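Local coordinates for protein synaptotagmin IV (Rattus norvegicus, PDB 1W15) that takes part in the mobility and synaptic capture of neuronal dense core vesicles through KIF1A, as a synaptotagmin represented here by its C2B domain, at residues Ser51-Ala62 against Glu97-Ser107. Numbering follows the deposited sequence.
Sequences SDPYVKVNLYHA and EISVEFLVLDS. With CA (calcium ion), chain B.
With CG anti to the backbone N (chi1 178°) and its chain extended, E101 carries its carboxylate to where OE1 meets both N58 and Y60, whose CG atoms lie anti to their carbonyl carbons (chi1 -68° and -69°). E101 OE1 accepts two bonds: one over 2.9 Å from N58 ND2, with OE1 almost in the plane of the N58 amide, and one over 2.7 Å from Y60 OH, arriving from opposite faces of the carboxylate. OE2 forms a salt bridge with R118, and partners on both oxygens restrain the carboxylate from turning. A phenylalanine in place of Y60 has no hydroxyl and would probably leave E101 OE1 with N58 ND2 as its one donor from these strands, and less restrained on that side. Farther along this face, L105 CB lies over the ring of Y54, 3.9 Å from its centroid, a CH-pi contact; Y54 OH bonds to N113. On the other face V57 CG1 presses tightly on V100 CG1 at 3.5 Å. At one end D106 OD1 takes a nearly straight bond from D52 N (2.7 Å) and binds calcium, with D52 OD2, S107 O and E108 completing the protein ligands; D52 OD1 is hydrogen-bonded to C76 N. These central antiparallel strands belong to one sheet of the C2 beta-sandwich: 64-70 flanks 53-61, 114-121 flanks 98-106, and V55, V57, V100 and F102 pack on strand 31-40 of the other sheet.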
ATOM      1  N   SER A  51      15.233  15.065 -13.423  1.00 50.22           N
ATOM      2  CA  SER A  51      13.907  15.108 -13.982  1.00 48.43           C
ATOM      3  C   SER A  51      12.902  15.313 -12.844  1.00 46.31           C
ATOM      4  O   SER A  51      13.257  15.200 -11.658  1.00 45.66           O
ATOM      5  CB  SER A  51      13.648  13.848 -14.804  1.00 47.74           C
ATOM      6  OG  SER A  51      13.485  12.703 -13.953  1.00 53.28           O
ATOM      7  N   ASP A  52      11.669  15.644 -13.226  1.00 43.51           N
ATOM      8  CA  ASP A  52      10.532  15.806 -12.309  1.00 40.96           C
ATOM      9  C   ASP A  52       9.514  14.771 -12.719  1.00 38.85           C
ATOM     10  O   ASP A  52       8.583  15.118 -13.454  1.00 37.31           O
ATOM     11  CB  ASP A  52       9.943  17.205 -12.486  1.00 39.85           C
ATOM     12  CG  ASP A  52      10.973  18.277 -12.246  1.00 43.48           C
ATOM     13  OD1 ASP A  52      11.572  18.285 -11.164  1.00 43.84           O
ATOM     14  OD2 ASP A  52      11.275  19.135 -13.086  1.00 45.73           O
ATOM     15  N   PRO A  53       9.719  13.498 -12.326  1.00 36.80           N
ATOM     16  CA  PRO A  53       8.899  12.413 -12.870  1.00 36.70           C
ATOM     17  C   PRO A  53       7.457  12.309 -12.382  1.00 35.01           C
ATOM     18  O   PRO A  53       7.177  12.588 -11.225  1.00 35.59           O
ATOM     19  CB  PRO A  53       9.673  11.137 -12.494  1.00 36.12           C
ATOM     20  CG  PRO A  53      10.509  11.553 -11.256  1.00 37.46           C
ATOM     21  CD  PRO A  53      10.791  13.004 -11.436  1.00 36.29           C
ATOM     22  N   TYR A  54       6.576  11.911 -13.285  1.00 33.04           N
ATOM     23  CA  TYR A  54       5.254  11.380 -12.917  1.00 34.21           C
ATOM     24  C   TYR A  54       5.002  10.192 -13.828  1.00 34.51           C
ATOM     25  O   TYR A  54       5.750   9.966 -14.790  1.00 36.16           O
ATOM     26  CB  TYR A  54       4.145  12.422 -13.073  1.00 34.16           C
ATOM     27  CG  TYR A  54       3.898  12.939 -14.475  1.00 35.78           C
ATOM     28  CD1 TYR A  54       4.757  13.882 -15.065  1.00 34.25           C
ATOM     29  CD2 TYR A  54       2.796  12.496 -15.202  1.00 37.39           C
ATOM     30  CE1 TYR A  54       4.510  14.375 -16.353  1.00 36.88           C
ATOM     31  CE2 TYR A  54       2.539  12.959 -16.515  1.00 37.82           C
ATOM     32  CZ  TYR A  54       3.399  13.868 -17.069  1.00 38.03           C
ATOM     33  OH  TYR A  54       3.128  14.307 -18.328  1.00 36.52           O
ATOM     34  N   VAL A  55       3.954   9.430 -13.544  1.00 34.69           N
ATOM     35  CA  VAL A  55       3.692   8.264 -14.340  1.00 34.81           C
ATOM     36  C   VAL A  55       2.259   8.307 -14.844  1.00 36.13           C
ATOM     37  O   VAL A  55       1.301   8.535 -14.072  1.00 36.54           O
ATOM     38  CB  VAL A  55       3.894   6.963 -13.491  1.00 35.85           C
ATOM     39  CG1 VAL A  55       3.559   5.716 -14.342  1.00 33.86           C
ATOM     40  CG2 VAL A  55       5.326   6.939 -12.967  1.00 34.19           C
ATOM     41  N   LYS A  56       2.116   8.054 -16.133  1.00 35.84           N
ATOM     42  CA  LYS A  56       0.823   7.956 -16.767  1.00 36.46           C
ATOM     43  C   LYS A  56       0.573   6.492 -17.045  1.00 36.85           C
ATOM     44  O   LYS A  56       1.490   5.777 -17.473  1.00 36.91           O
ATOM     45  CB  LYS A  56       0.872   8.704 -18.112  1.00 37.39           C
ATOM     46  CG  LYS A  56      -0.454   8.675 -18.813  1.00 39.86           C
ATOM     47  CD  LYS A  56      -0.695   9.984 -19.468  1.00 48.99           C
ATOM     48  CE  LYS A  56      -1.994   9.957 -20.217  1.00 48.33           C
ATOM     49  NZ  LYS A  56      -1.997  11.129 -21.086  1.00 45.36           N
ATOM     50  N   VAL A  57      -0.659   6.058 -16.806  1.00 35.91           N
ATOM     51  CA  VAL A  57      -1.040   4.663 -16.937  1.00 35.83           C
ATOM     52  C   VAL A  57      -2.225   4.594 -17.931  1.00 35.52           C
ATOM     53  O   VAL A  57      -3.289   5.165 -17.675  1.00 36.31           O
ATOM     54  CB  VAL A  57      -1.444   4.027 -15.584  1.00 36.18           C
ATOM     55  CG1 VAL A  57      -1.687   2.486 -15.759  1.00 37.01           C
ATOM     56  CG2 VAL A  57      -0.364   4.266 -14.483  1.00 34.79           C
ATOM     57  N   ASN A  58      -2.044   3.909 -19.057  1.00 35.08           N
ATOM     58  CA  ASN A  58      -3.114   3.764 -20.063  1.00 34.22           C
ATOM     59  C   ASN A  58      -3.571   2.315 -20.055  1.00 34.90           C
ATOM     60  O   ASN A  58      -2.735   1.428 -20.040  1.00 36.96           O
ATOM     61  CB  ASN A  58      -2.596   4.152 -21.465  1.00 34.12           C
ATOM     62  CG  ASN A  58      -2.299   5.635 -21.587  1.00 35.67           C
ATOM     63  OD1 ASN A  58      -3.059   6.447 -21.065  1.00 36.24           O
ATOM     64  ND2 ASN A  58      -1.195   6.010 -22.271  1.00 36.58           N
ATOM     65  N   LEU A  59      -4.881   2.080 -20.150  1.00 33.58           N
ATOM     66  CA  LEU A  59      -5.432   0.731 -20.200  1.00 34.10           C
ATOM     67  C   LEU A  59      -6.015   0.536 -21.591  1.00 35.50           C
ATOM     68  O   LEU A  59      -6.759   1.397 -22.064  1.00 34.09           O
ATOM     69  CB  LEU A  59      -6.569   0.621 -19.182  1.00 34.13           C
ATOM     70  CG  LEU A  59      -7.201  -0.763 -19.046  1.00 35.34           C
ATOM     71  CD1 LEU A  59      -6.277  -1.686 -18.304  1.00 35.21           C
ATOM     72  CD2 LEU A  59      -8.542  -0.679 -18.338  1.00 34.79           C
ATOM     73  N   TYR A  60      -5.662  -0.586 -22.240  1.00 36.41           N
ATOM     74  CA  TYR A  60      -6.086  -0.863 -23.629  1.00 37.09           C
ATOM     75  C   TYR A  60      -6.911  -2.127 -23.624  1.00 39.31           C
ATOM     76  O   TYR A  60      -6.526  -3.109 -22.969  1.00 37.90           O
ATOM     77  CB  TYR A  60      -4.880  -1.125 -24.506  1.00 37.07           C
ATOM     78  CG  TYR A  60      -4.076   0.143 -24.701  1.00 38.12           C
ATOM     79  CD1 TYR A  60      -4.455   1.080 -25.683  1.00 39.20           C
ATOM     80  CD2 TYR A  60      -2.969   0.422 -23.884  1.00 37.98           C
ATOM     81  CE1 TYR A  60      -3.746   2.298 -25.862  1.00 39.37           C
ATOM     82  CE2 TYR A  60      -2.242   1.607 -24.076  1.00 35.79           C
ATOM     83  CZ  TYR A  60      -2.645   2.541 -25.060  1.00 37.79           C
ATOM     84  OH  TYR A  60      -1.922   3.727 -25.221  1.00 39.45           O
ATOM     85  N   HIS A  61      -7.997  -2.104 -24.383  1.00 41.14           N
ATOM     86  CA  HIS A  61      -8.725  -3.346 -24.746  1.00 42.72           C
ATOM     87  C   HIS A  61      -8.496  -3.610 -26.235  1.00 43.93           C
ATOM     88  O   HIS A  61      -8.984  -2.873 -27.086  1.00 43.99           O
ATOM     89  CB  HIS A  61     -10.194  -3.149 -24.438  1.00 43.07           C
ATOM     90  CG  HIS A  61     -11.015  -4.392 -24.610  1.00 47.15           C
ATOM     91  ND1 HIS A  61     -12.397  -4.378 -24.580  1.00 49.58           N
ATOM     92  CD2 HIS A  61     -10.653  -5.684 -24.805  1.00 49.94           C
ATOM     93  CE1 HIS A  61     -12.845  -5.610 -24.753  1.00 51.64           C
ATOM     94  NE2 HIS A  61     -11.808  -6.419 -24.894  1.00 49.74           N
ATOM     95  N   ALA A  62      -7.706  -4.630 -26.529  1.00 45.25           N
ATOM     96  CA  ALA A  62      -7.137  -4.816 -27.849  1.00 47.91           C
ATOM     97  C   ALA A  62      -6.297  -3.546 -28.127  1.00 48.96           C
ATOM     98  O   ALA A  62      -5.324  -3.251 -27.394  1.00 49.21           O
ATOM     99  CB  ALA A  62      -8.253  -5.034 -28.901  1.00 47.59           C
ATOM    100  N   GLU A  97      -7.320  -9.834 -23.724  1.00 41.54           N
ATOM    101  CA  GLU A  97      -7.057  -8.707 -24.656  1.00 40.57           C
ATOM    102  C   GLU A  97      -6.789  -7.380 -23.966  1.00 38.87           C
ATOM    103  O   GLU A  97      -6.794  -6.309 -24.601  1.00 39.37           O
ATOM    104  CB  GLU A  97      -8.229  -8.553 -25.632  1.00 41.21           C
ATOM    105  CG  GLU A  97      -8.277  -9.701 -26.632  1.00 45.98           C
ATOM    106  CD  GLU A  97      -9.460  -9.618 -27.579  1.00 53.62           C
ATOM    107  OE1 GLU A  97      -9.361  -8.910 -28.616  1.00 56.70           O
ATOM    108  OE2 GLU A  97     -10.488 -10.270 -27.293  1.00 55.16           O
ATOM    109  N   ILE A  98      -6.535  -7.434 -22.671  1.00 36.52           N
ATOM    110  CA  ILE A  98      -6.286  -6.210 -21.919  1.00 36.29           C
ATOM    111  C   ILE A  98      -4.783  -6.006 -21.805  1.00 36.75           C
ATOM    112  O   ILE A  98      -4.050  -6.961 -21.567  1.00 36.98           O
ATOM    113  CB  ILE A  98      -6.946  -6.357 -20.511  1.00 36.04           C
ATOM    114  CG1 ILE A  98      -8.466  -6.461 -20.647  1.00 35.04           C
ATOM    115  CG2 ILE A  98      -6.532  -5.226 -19.550  1.00 34.37           C
ATOM    116  CD1 ILE A  98      -9.171  -5.205 -21.153  1.00 33.38           C
ATOM    117  N   SER A  99      -4.310  -4.771 -21.943  1.00 36.68           N
ATOM    118  CA  SER A  99      -2.926  -4.507 -21.635  1.00 36.75           C
ATOM    119  C   SER A  99      -2.843  -3.168 -20.899  1.00 36.39           C
ATOM    120  O   SER A  99      -3.774  -2.377 -20.985  1.00 36.22           O
ATOM    121  CB  SER A  99      -2.102  -4.505 -22.904  1.00 36.49           C
ATOM    122  OG  SER A  99      -2.548  -3.482 -23.757  1.00 40.79           O
ATOM    123  N   VAL A 100      -1.733  -2.939 -20.193  1.00 35.86           N
ATOM    124  CA  VAL A 100      -1.546  -1.732 -19.369  1.00 36.30           C
ATOM    125  C   VAL A 100      -0.203  -1.120 -19.800  1.00 36.71           C
ATOM    126  O   VAL A 100       0.785  -1.846 -19.943  1.00 37.34           O
ATOM    127  CB  VAL A 100      -1.499  -2.044 -17.854  1.00 35.17           C
ATOM    128  CG1 VAL A 100      -1.346  -0.748 -16.997  1.00 37.20           C
ATOM    129  CG2 VAL A 100      -2.776  -2.839 -17.397  1.00 36.60           C
ATOM    130  N   GLU A 101      -0.204   0.180 -20.040  1.00 35.24           N
ATOM    131  CA  GLU A 101       0.989   0.859 -20.530  1.00 36.06           C
ATOM    132  C   GLU A 101       1.341   1.859 -19.458  1.00 36.00           C
ATOM    133  O   GLU A 101       0.502   2.691 -19.116  1.00 37.31           O
ATOM    134  CB  GLU A 101       0.662   1.586 -21.839  1.00 36.21           C
ATOM    135  CG  GLU A 101       1.817   2.385 -22.461  1.00 36.23           C
ATOM    136  CD  GLU A 101       1.335   3.198 -23.700  1.00 38.58           C
ATOM    137  OE1 GLU A 101       0.276   3.856 -23.624  1.00 37.08           O
ATOM    138  OE2 GLU A 101       2.023   3.192 -24.752  1.00 37.92           O
ATOM    139  N   PHE A 102       2.587   1.831 -18.984  1.00 35.25           N
ATOM    140  CA  PHE A 102       3.100   2.808 -18.014  1.00 35.14           C
ATOM    141  C   PHE A 102       4.119   3.698 -18.724  1.00 36.00           C
ATOM    142  O   PHE A 102       5.041   3.176 -19.427  1.00 36.14           O
ATOM    143  CB  PHE A 102       3.828   2.110 -16.863  1.00 35.03           C
ATOM    144  CG  PHE A 102       2.977   1.172 -16.079  1.00 36.68           C
ATOM    145  CD1 PHE A 102       2.847  -0.176 -16.480  1.00 35.18           C
ATOM    146  CD2 PHE A 102       2.336   1.611 -14.900  1.00 35.44           C
ATOM    147  CE1 PHE A 102       2.051  -1.047 -15.749  1.00 36.96           C
ATOM    148  CE2 PHE A 102       1.538   0.720 -14.158  1.00 35.14           C
ATOM    149  CZ  PHE A 102       1.407  -0.587 -14.568  1.00 34.79           C
ATOM    150  N   LEU A 103       3.954   5.008 -18.555  1.00 34.86           N
ATOM    151  CA  LEU A 103       4.867   5.992 -19.115  1.00 35.33           C
ATOM    152  C   LEU A 103       5.408   6.833 -17.970  1.00 35.39           C
ATOM    153  O   LEU A 103       4.635   7.438 -17.234  1.00 36.58           O
ATOM    154  CB  LEU A 103       4.123   6.894 -20.129  1.00 35.69           C
ATOM    155  CG  LEU A 103       3.406   6.017 -21.188  1.00 39.24           C
ATOM    156  CD1 LEU A 103       2.113   6.614 -21.567  1.00 39.34           C
ATOM    157  CD2 LEU A 103       4.317   5.714 -22.349  1.00 36.65           C
ATOM    158  N   VAL A 104       6.730   6.843 -17.826  1.00 34.23           N
ATOM    159  CA  VAL A 104       7.410   7.736 -16.912  1.00 33.47           C
ATOM    160  C   VAL A 104       7.826   8.982 -17.733  1.00 34.37           C
ATOM    161  O   VAL A 104       8.573   8.848 -18.714  1.00 34.35           O
ATOM    162  CB  VAL A 104       8.640   7.057 -16.251  1.00 32.29           C
ATOM    163  CG1 VAL A 104       9.274   8.043 -15.234  1.00 32.41           C
ATOM    164  CG2 VAL A 104       8.249   5.666 -15.564  1.00 35.83           C
ATOM    165  N   LEU A 105       7.307  10.139 -17.321  1.00 34.02           N
ATOM    166  CA  LEU A 105       7.431  11.405 -18.049  1.00 35.09           C
ATOM    167  C   LEU A 105       8.071  12.416 -17.154  1.00 36.56           C
ATOM    168  O   LEU A 105       7.930  12.346 -15.926  1.00 36.68           O
ATOM    169  CB  LEU A 105       6.032  11.904 -18.438  1.00 36.07           C
ATOM    170  CG  LEU A 105       5.317  10.953 -19.436  1.00 36.30           C
ATOM    171  CD1 LEU A 105       3.944  10.529 -18.965  1.00 38.70           C
ATOM    172  CD2 LEU A 105       5.254  11.775 -20.722  1.00 35.56           C
ATOM    173  N   ASP A 106       8.742  13.392 -17.769  1.00 35.01           N
ATOM    174  CA  ASP A 106       9.364  14.453 -17.012  1.00 36.43           C
ATOM    175  C   ASP A 106       8.453  15.666 -17.167  1.00 37.85           C
ATOM    176  O   ASP A 106       8.195  16.121 -18.300  1.00 36.95           O
ATOM    177  CB  ASP A 106      10.742  14.716 -17.611  1.00 36.12           C
ATOM    178  CG  ASP A 106      11.431  15.900 -17.006  1.00 38.58           C
ATOM    179  OD1 ASP A 106      11.268  16.201 -15.811  1.00 38.45           O
ATOM    180  OD2 ASP A 106      12.149  16.615 -17.691  1.00 42.78           O
ATOM    181  N   SER A 107       7.935  16.163 -16.044  1.00 37.38           N
ATOM    182  CA  SER A 107       7.100  17.351 -16.079  1.00 38.06           C
ATOM    183  C   SER A 107       7.945  18.584 -16.321  1.00 37.90           C
ATOM    184  O   SER A 107       8.891  18.864 -15.575  1.00 38.09           O
ATOM    185  CB  SER A 107       6.306  17.440 -14.773  1.00 39.07           C
ATOM    186  OG  SER A 107       5.664  18.687 -14.699  1.00 39.70           O
TER
HETATM  187 CA    CA B1001      11.557  18.847 -15.546  1.00 70.74          CA
HETATM  188  O   HOH W   1      -4.456  -4.527 -25.410  1.00 42.63           O
HETATM  189  O   HOH W   2      13.450  20.834 -15.696  1.00 73.34           O